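PDB 4MNR: peptidoglycan glycosyltransferase, which belongs to the penicillin-binding proteins, joining a dimerisation-type N-terminal domain to a larger domain of the beta-lactamase-like fold. Local coordinates for residues Q119-A124 with A144-P149; A319-M324 with D411-G416; A404-G409 with V430-E435. All blocks are in the same frame, centred on the assembly; numbering follows the deposited sequence. Where two conformers were deposited one is given.

How the interactions relate
All three contacts are built on the five-stranded antiparallel sheet of the beta-lactamase-like domain. Interaction 1 sets helix 115-125 against the outermost strand 142-148, interaction 2 brings helix 321-332 to strand 409-418, and interaction 3 joins the ends of strands 398-406 and 425-431, the two neighbours of 409-418, and the turns that follow them. The centres of interactions 1 and 2 lie about 14 Å apart, those of 2 and 3 about 13 Å, and those of 1 and 3 about 18 Å. Along the chain interaction 1 closes first, whereas the segments of interactions 2 and 3 alternate. Sheet, helices and surface turns are thereby tied together, and Met-145 CE touches Leu-322 CD1 at 4.1 Å.

Interaction 1: residues Q119-A124 with A144-P149; sequences QAAQDA and AMASAP
Ala-121 lays its methyl group against two alanine methyls of the strand, its CB standing 4.0 Å from Ala-144 CB and 4.1 Å from Ala-146 CB. This is a helix-on-sheet contact of the beta-lactamase-like fold: helix 115-125 runs nearly along strand 142-148, the outermost strand at its side of the five-stranded antiparallel sheet. The two short segments cross at -25°, with axes 7.6 Å apart at closest approach. Alanine suits every one of these places, since a single methyl lets a helix come down close to a strand while still filling the interface. Ala-144 and Ala-146, two residues apart, both turn toward the helix, whereas Met-145 between them points away from it.

Gln-122 closes the side of the same patch with the aliphatic part of its chain. With CG anti to the carbonyl carbon (chi1 -63°) and the chain extended beyond it, CG passes 3.7 Å from Ala-146 CB and the amide is carried away from Ala-146, toward the loop that holds Ala-59. There OE1 accepts hydrogen bonds from Ala-59 N and Gln-118 NE2, so this partly exposed residue gives its carbons to the alanines and its polar end to a loop and to its own helix. Gln-118 also reaches the strand directly, its OE1 accepting from the backbone N of Met-145. On the helix side turned away from the strand, Gln-119 NE2 donates to Asp-123 OD1 at 2.8 Å, one turn on, meeting that oxygen from above the carboxylate plane.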
loop_
_atom_site.group_PDB
_atom_site.type_symbol
_atom_site.label_atom_id
_atom_site.label_comp_id
_atom_site.label_asym_id
_atom_site.label_seq_id
_atom_site.Cartn_x
_atom_site.Cartn_y
_atom_site.Cartn_z
ATOM N N GLN A 119 -14.996 5.662 -1.729
ATOM C CA GLN A 119 -15.742 6.048 -0.534
ATOM C C GLN A 119 -15.601 4.973 0.549
ATOM O O GLN A 119 -15.489 5.291 1.739
ATOM C CB GLN A 119 -17.226 6.298 -0.852
ATOM C CG GLN A 119 -17.997 6.866 0.321
ATOM C CD GLN A 119 -17.449 8.202 0.756
ATOM O OE1 GLN A 119 -17.379 9.138 -0.044
ATOM N NE2 GLN A 119 -17.043 8.303 2.023
ATOM N N ALA A 120 -15.610 3.702 0.141
ATOM C CA ALA A 120 -15.459 2.623 1.116
ATOM C C ALA A 120 -14.089 2.692 1.782
ATOM O O ALA A 120 -13.975 2.484 2.991
ATOM C CB ALA A 120 -15.660 1.253 0.459
ATOM N N ALA A 121 -13.062 2.984 0.993
ATOM C CA ALA A 121 -11.710 3.117 1.552
ATOM C C ALA A 121 -11.646 4.266 2.554
ATOM O O ALA A 121 -11.043 4.150 3.626
ATOM C CB ALA A 121 -10.701 3.321 0.436
ATOM N N GLN A 122 -12.291 5.376 2.215
ATOM C CA GLN A 122 -12.312 6.523 3.113
ATOM C C GLN A 122 -13.129 6.242 4.373
ATOM O O GLN A 122 -12.749 6.654 5.469
ATOM C CB GLN A 122 -12.833 7.765 2.380
ATOM C CG GLN A 122 -11.932 8.161 1.235
ATOM C CD GLN A 122 -12.389 9.421 0.512
ATOM O OE1 GLN A 122 -11.961 9.684 -0.614
ATOM N NE2 GLN A 122 -13.220 10.228 1.170
ATOM N N ASP A 123 -14.237 5.520 4.222
ATOM C CA ASP A 123 -15.062 5.173 5.376
ATOM C C ASP A 123 -14.307 4.267 6.356
ATOM O O ASP A 123 -14.503 4.359 7.575
ATOM C CB ASP A 123 -16.362 4.488 4.941
ATOM C CG ASP A 123 -17.335 5.437 4.247
ATOM O OD1 ASP A 123 -17.168 6.676 4.326
ATOM O OD2 ASP A 123 -18.293 4.933 3.625
ATOM N N ALA A 124 -13.460 3.394 5.814
ATOM C CA ALA A 124 -12.653 2.480 6.620
ATOM C C ALA A 124 -11.690 3.268 7.497
ATOM O O ALA A 124 -11.414 2.874 8.633
ATOM C CB ALA A 124 -11.889 1.515 5.732
ATOM N N ALA A 144 -8.907 2.705 -5.718
ATOM C CA ALA A 144 -9.094 3.621 -4.589
ATOM C C ALA A 144 -7.735 3.960 -3.981
ATOM O O ALA A 144 -6.831 3.138 -3.944
ATOM C CB ALA A 144 -10.016 3.005 -3.499
HETATM N N MSE A 145 -7.599 5.194 -3.513
HETATM C CA MSE A 145 -6.377 5.632 -2.861
HETATM C C MSE A 145 -6.797 6.704 -1.874
HETATM O O MSE A 145 -7.203 7.797 -2.276
HETATM C CB MSE A 145 -5.358 6.153 -3.889
HETATM C CG MSE A 145 -4.073 6.654 -3.283
HETATM SE SE MSE A 145 -2.722 6.977 -4.666
HETATM C CE MSE A 145 -1.860 5.252 -4.577
ATOM N N ALA A 146 -6.768 6.362 -0.584
ATOM C CA ALA A 146 -7.269 7.245 0.487
ATOM C C ALA A 146 -6.257 7.453 1.600
ATOM O O ALA A 146 -5.538 6.532 1.981
ATOM C CB ALA A 146 -8.552 6.692 1.091
ATOM N N SER A 147 -6.216 8.675 2.122
ATOM C CA SER A 147 -5.406 8.983 3.296
ATOM C C SER A 147 -6.311 9.624 4.343
ATOM O O SER A 147 -7.308 10.262 3.995
ATOM C CB SER A 147 -4.279 9.954 2.937
ATOM O OG SER A 147 -3.492 9.446 1.876
ATOM N N ALA A 148 -5.969 9.438 5.614
ATOM C CA ALA A 148 -6.701 10.049 6.716
ATOM C C ALA A 148 -5.692 10.511 7.761
ATOM O O ALA A 148 -4.710 9.831 8.001
ATOM C CB ALA A 148 -7.676 9.044 7.321
ATOM N N PRO A 149 -5.936 11.668 8.401
ATOM C CA PRO A 149 -7.097 12.549 8.268
ATOM C C PRO A 149 -7.175 13.221 6.914
ATOM O O PRO A 149 -6.187 13.312 6.176
ATOM C CB PRO A 149 -6.866 13.609 9.354
ATOM C CG PRO A 149 -5.900 13.008 10.291
ATOM C CD PRO A 149 -5.019 12.135 9.450
#

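Interaction 2: residues A319-M324 with D411-G416; sequences ATVLEM and DSWFVG
Met-324, deposited as selenomethionine, reaches from the first turn of helix 321-332 onto strand 409-418, where a helix packs on the central antiparallel sheet of the beta-lactamase-like fold. Its CB already touches both partners, lying 3.9 Å from Trp-413 CZ3 and 4.1 Å from Val-415 CG2. One bond further, CG comes to 3.7 Å from Trp-413 CZ3 and also meets CH2 of the same ring, so the methylene rather than the selenium carries the contact with the indole. The two side chains cross at about a right angle. Bends at chi2 (-49°) and chi3 (-58°) then turn SE and CE away from the indole. A long, flexible, apolar chain suits this place, because its methylenes lie against the rigid ring while the flexible end bends off it in a buried layer.

Trp-413 offers the far end of its six-membered ring to the helix, and Val-321 CG2 reaches CH2 at 4.1 Å. Val-321, a compact branched residue, also packs on Ala-428 and Val-430 of the next strand. The indole makes a weak hydrogen bond from NE1 to Ala-182 O and touches Thr-186, part of an STFK sequence that matches the SxxK motif of this family.

The helix start is capped by Thr-320, whose OG1 accepts from Glu-323 N at 3.0 Å, occupying an amide that the first turn cannot pair within the helix. Val-415 adds a last touch to the backbone: its CG1 rests 3.7 Å from Met-324 O.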
loop_
_atom_site.group_PDB
_atom_site.type_symbol
_atom_site.label_atom_id
_atom_site.label_comp_id
_atom_site.label_asym_id
_atom_site.label_seq_id
_atom_site.Cartn_x
_atom_site.Cartn_y
_atom_site.Cartn_z
ATOM N N ALA A 319 8.167 0.808 3.805
ATOM C CA ALA A 319 7.424 0.737 2.561
ATOM C C ALA A 319 6.300 1.747 2.537
ATOM O O ALA A 319 5.756 2.106 3.585
ATOM C CB ALA A 319 6.848 -0.660 2.379
ATOM N N THR A 320 5.919 2.158 1.333
ATOM C CA THR A 320 4.669 2.902 1.190
ATOM C C THR A 320 3.492 1.944 1.178
ATOM O O THR A 320 3.660 0.754 0.955
ATOM C CB THR A 320 4.658 3.712 -0.109
ATOM O OG1 THR A 320 4.850 2.841 -1.228
ATOM C CG2 THR A 320 5.751 4.743 -0.092
ATOM N N VAL A 321 2.284 2.459 1.396
ATOM C CA VAL A 321 1.102 1.604 1.319
ATOM C C VAL A 321 0.935 1.110 -0.123
ATOM O O VAL A 321 0.554 -0.039 -0.369
ATOM C CB VAL A 321 -0.147 2.345 1.823
ATOM C CG1 VAL A 321 -1.381 1.436 1.748
ATOM C CG2 VAL A 321 0.100 2.817 3.253
ATOM N N LEU A 322 1.273 1.973 -1.079
ATOM C CA LEU A 322 1.267 1.587 -2.490
ATOM C C LEU A 322 2.190 0.398 -2.747
ATOM O O LEU A 322 1.800 -0.555 -3.436
ATOM C CB LEU A 322 1.684 2.780 -3.358
ATOM C CG LEU A 322 1.822 2.510 -4.852
ATOM C CD1 LEU A 322 0.507 1.988 -5.459
ATOM C CD2 LEU A 322 2.289 3.766 -5.588
ATOM N N GLU A 323 3.395 0.432 -2.165
ATOM C CA GLU A 323 4.329 -0.679 -2.314
ATOM C C GLU A 323 3.738 -1.965 -1.733
ATOM O O GLU A 323 3.851 -3.027 -2.340
ATOM C CB GLU A 323 5.672 -0.380 -1.646
ATOM C CG GLU A 323 6.577 -1.602 -1.478
ATOM C CD GLU A 323 7.046 -2.212 -2.804
ATOM O OE1 GLU A 323 7.259 -1.469 -3.786
ATOM O OE2 GLU A 323 7.206 -3.451 -2.861
HETATM N N MSE A 324 3.103 -1.878 -0.571
HETATM C CA MSE A 324 2.512 -3.087 0.002
HETATM C C MSE A 324 1.349 -3.622 -0.825
HETATM O O MSE A 324 1.137 -4.824 -0.903
HETATM C CB MSE A 324 2.124 -2.892 1.481
HETATM C CG MSE A 324 3.312 -2.560 2.367
HETATM SE SE MSE A 324 4.849 -3.757 2.116
HETATM C CE MSE A 324 3.985 -5.457 2.535
ATOM N N ASP A 411 0.917 -0.218 14.714
ATOM C CA ASP A 411 0.137 0.073 13.521
ATOM C C ASP A 411 -0.468 -1.223 13.037
ATOM O O ASP A 411 0.185 -2.261 13.062
ATOM C CB ASP A 411 1.011 0.654 12.418
ATOM C CG ASP A 411 1.531 2.046 12.755
ATOM O OD1 ASP A 411 0.930 2.738 13.608
ATOM O OD2 ASP A 411 2.547 2.460 12.151
ATOM N N SER A 412 -1.709 -1.158 12.570
ATOM C CA SER A 412 -2.437 -2.356 12.186
ATOM C C SER A 412 -2.621 -2.417 10.674
ATOM O O SER A 412 -3.142 -1.483 10.071
ATOM C CB SER A 412 -3.798 -2.378 12.895
ATOM O OG SER A 412 -4.508 -3.570 12.572
ATOM N N TRP A 413 -2.175 -3.516 10.067
ATOM C CA TRP A 413 -2.137 -3.666 8.619
ATOM C C TRP A 413 -2.961 -4.845 8.117
ATOM O O TRP A 413 -3.140 -5.842 8.821
ATOM C CB TRP A 413 -0.715 -4.009 8.166
ATOM C CG TRP A 413 0.282 -2.916 8.111
ATOM C CD1 TRP A 413 1.080 -2.480 9.117
ATOM C CD2 TRP A 413 0.642 -2.164 6.949
ATOM N NE1 TRP A 413 1.908 -1.476 8.666
ATOM C CE2 TRP A 413 1.662 -1.271 7.335
ATOM C CE3 TRP A 413 0.192 -2.154 5.624
ATOM C CZ2 TRP A 413 2.238 -0.372 6.438
ATOM C CZ3 TRP A 413 0.765 -1.267 4.735
ATOM C CH2 TRP A 413 1.773 -0.384 5.149
ATOM N N PHE A 414 -3.402 -4.760 6.866
ATOM C CA PHE A 414 -3.827 -5.954 6.139
ATOM C C PHE A 414 -3.516 -5.772 4.669
ATOM O O PHE A 414 -3.731 -4.693 4.129
ATOM C CB PHE A 414 -5.325 -6.174 6.283
ATOM C CG PHE A 414 -5.818 -7.430 5.619
ATOM C CD1 PHE A 414 -5.641 -8.663 6.229
ATOM C CD2 PHE A 414 -6.466 -7.378 4.395
ATOM C CE1 PHE A 414 -6.114 -9.832 5.625
ATOM C CE2 PHE A 414 -6.951 -8.543 3.794
ATOM C CZ PHE A 414 -6.772 -9.758 4.408
ATOM N N VAL A 415 -2.997 -6.819 4.030
ATOM C CA VAL A 415 -2.869 -6.856 2.571
ATOM C C VAL A 415 -3.594 -8.122 2.136
ATOM O O VAL A 415 -3.304 -9.206 2.641
ATOM C CB VAL A 415 -1.399 -6.905 2.118
ATOM C CG1 VAL A 415 -1.322 -7.068 0.612
ATOM C CG2 VAL A 415 -0.666 -5.653 2.556
ATOM N N GLY A 416 -4.557 -8.002 1.235
ATOM C CA GLY A 416 -5.302 -9.179 0.834
ATOM C C GLY A 416 -5.896 -9.056 -0.541
ATOM O O GLY A 416 -5.759 -8.031 -1.198
#

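Interaction 3: residues A404-G409 with V430-E435; sequences AEKENG and VIEDGE
Lys-406 and Asp-433 reach each other with their side chains crossing at about a right angle, and the ammonium group forms a salt bridge in which NZ donates to OD1 at 2.8 Å. The lysine does not approach in the plane of the carboxylate: NZ lies 41° above it. A bend at chi3 (92°) folds the lysine chain past the acid, so that CD also comes within 3.2 Å of Asp-433 OD1, flanking the oxygen with hydrocarbon. Lysine suits this partly exposed site, since its long chain can span the distance from the end of one strand to the turn after another, while a short acid keeps its carboxylate close to that turn.

A water molecule completes the group. It accepts from Lys-406 NZ at 2.6 Å and donates to Glu-432 OE1 at 2.7 Å and, at a longer 3.1 Å, to Asp-433 OD2. It thereby links the ammonium to Glu-432, whose OE1 is 4.4 Å from NZ, too far for a direct bridge. The other oxygen of Glu-432, OE2, is held by Tyr-181 OH and Arg-175. Several acids thus surround one lysine, which would probably favour its charged form.

The acids are placed by a type II turn from Ile-431 to Gly-434, in which Asp-433 takes the third position with a positive phi of 54°. Lys-406 lies where strand 398-406 turns into 409-418, and its backbone N bonds to Gly-409 O. Strand 409-418 runs between 398-406 and 425-431 in the sheet, and its Asp-411 OD1 joins both sides, bridging to Lys-406 NZ and accepting from Asp-433 N. The contact therefore spans this middle strand, fastening the end of the outermost strand 398-406 to the turn that leads from strand 425-431 toward helix 438-453.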
loop_
_atom_site.group_PDB
_atom_site.type_symbol
_atom_site.label_atom_id
_atom_site.label_comp_id
_atom_site.label_asym_id
_atom_site.label_seq_id
_atom_site.Cartn_x
_atom_site.Cartn_y
_atom_site.Cartn_z
ATOM N N ALA A 404 2.731 -3.653 13.235
ATOM C CA ALA A 404 4.033 -2.992 13.241
ATOM C C ALA A 404 4.239 -2.257 14.563
ATOM O O ALA A 404 3.441 -1.403 14.958
ATOM C CB ALA A 404 4.158 -2.044 12.061
ATOM N N GLU A 405 5.318 -2.613 15.254
ATOM C CA GLU A 405 5.566 -2.174 16.618
ATOM C C GLU A 405 5.802 -0.679 16.756
ATOM O O GLU A 405 6.594 -0.096 16.025
ATOM C CB GLU A 405 6.766 -2.933 17.192
ATOM C CG GLU A 405 6.476 -4.400 17.500
ATOM C CD GLU A 405 5.541 -4.578 18.693
ATOM O OE1 GLU A 405 5.701 -3.842 19.693
ATOM O OE2 GLU A 405 4.647 -5.453 18.629
ATOM N N LYS A 406 5.095 -0.061 17.696
ATOM C CA LYS A 406 5.389 1.309 18.104
ATOM C C LYS A 406 5.620 1.329 19.607
ATOM O O LYS A 406 5.453 0.310 20.279
ATOM C CB LYS A 406 4.239 2.244 17.753
ATOM C CG LYS A 406 3.771 2.123 16.321
ATOM C CD LYS A 406 2.657 3.095 16.057
ATOM C CE LYS A 406 3.185 4.414 15.534
ATOM N NZ LYS A 406 2.060 5.231 15.016
ATOM N N GLU A 407 5.993 2.491 20.132
ATOM C CA GLU A 407 6.357 2.615 21.541
ATOM C C GLU A 407 5.273 2.110 22.497
ATOM O O GLU A 407 5.532 1.258 23.353
ATOM C CB GLU A 407 6.717 4.064 21.871
ATOM C CG GLU A 407 7.449 4.233 23.196
ATOM C CD GLU A 407 8.825 3.591 23.188
ATOM O OE1 GLU A 407 9.497 3.635 22.134
ATOM O OE2 GLU A 407 9.232 3.038 24.234
ATOM N N ASN A 408 4.055 2.622 22.346
ATOM C CA ASN A 408 2.974 2.224 23.247
ATOM C C ASN A 408 1.771 1.625 22.526
ATOM O O ASN A 408 0.629 1.783 22.947
ATOM C CB ASN A 408 2.562 3.398 24.136
ATOM C CG ASN A 408 3.664 3.804 25.100
ATOM O OD1 ASN A 408 4.282 4.858 24.946
ATOM N ND2 ASN A 408 3.921 2.962 26.093
ATOM N N GLY A 409 2.043 0.919 21.442
ATOM C CA GLY A 409 0.988 0.316 20.657
ATOM C C GLY A 409 1.565 -0.185 19.359
ATOM O O GLY A 409 2.763 -0.488 19.276
ATOM N N VAL A 430 -3.387 0.463 6.180
ATOM C CA VAL A 430 -2.715 0.605 7.470
ATOM C C VAL A 430 -3.526 1.558 8.332
ATOM O O VAL A 430 -3.969 2.619 7.874
ATOM C CB VAL A 430 -1.242 1.093 7.353
ATOM C CG1 VAL A 430 -1.179 2.451 6.645
ATOM C CG2 VAL A 430 -0.601 1.154 8.763
ATOM N N ILE A 431 -3.768 1.153 9.569
ATOM C CA ILE A 431 -4.403 2.030 10.550
ATOM C C ILE A 431 -3.370 2.342 11.626
ATOM O O ILE A 431 -2.981 1.462 12.395
ATOM C CB ILE A 431 -5.594 1.331 11.241
ATOM C CG1 ILE A 431 -6.615 0.841 10.213
ATOM C CG2 ILE A 431 -6.240 2.278 12.255
ATOM C CD1 ILE A 431 -7.293 1.938 9.461
ATOM N N GLU A 432 -2.927 3.591 11.705
ATOM C CA GLU A 432 -1.923 3.947 12.712
ATOM C C GLU A 432 -2.474 3.868 14.142
ATOM O O GLU A 432 -3.612 4.274 14.410
ATOM C CB GLU A 432 -1.356 5.344 12.458
ATOM C CG GLU A 432 -0.645 5.488 11.117
ATOM C CD GLU A 432 -0.172 6.899 10.854
ATOM O OE1 GLU A 432 0.286 7.578 11.804
ATOM O OE2 GLU A 432 -0.263 7.337 9.690
ATOM N N ASP A 433 -1.661 3.338 15.051
ATOM C CA ASP A 433 -2.050 3.240 16.465
ATOM C C ASP A 433 -3.388 2.530 16.630
ATOM O O ASP A 433 -4.233 2.965 17.412
ATOM C CB ASP A 433 -2.119 4.632 17.093
ATOM C CG ASP A 433 -0.876 5.448 16.811
ATOM O OD1 ASP A 433 0.230 4.940 17.096
ATOM O OD2 ASP A 433 -1.003 6.572 16.277
ATOM N N GLY A 434 -3.580 1.453 15.879
ATOM C CA GLY A 434 -4.861 0.770 15.852
ATOM C C GLY A 434 -4.958 -0.365 16.847
ATOM O O GLY A 434 -3.947 -0.926 17.255
ATOM N N GLU A 435 -6.182 -0.686 17.257
ATOM C CA GLU A 435 -6.439 -1.849 18.105
ATOM C C GLU A 435 -5.988 -3.090 17.353
ATOM O O GLU A 435 -5.955 -3.086 16.130
ATOM C CB GLU A 435 -7.937 -1.955 18.405
ATOM C CG GLU A 435 -8.540 -0.721 19.055
ATOM C CD GLU A 435 -8.898 0.388 18.068
ATOM O OE1 GLU A 435 -8.660 0.226 16.852
ATOM O OE2 GLU A 435 -9.431 1.430 18.513
HETATM O O HOH W 1 1.114 7.593 14.329
#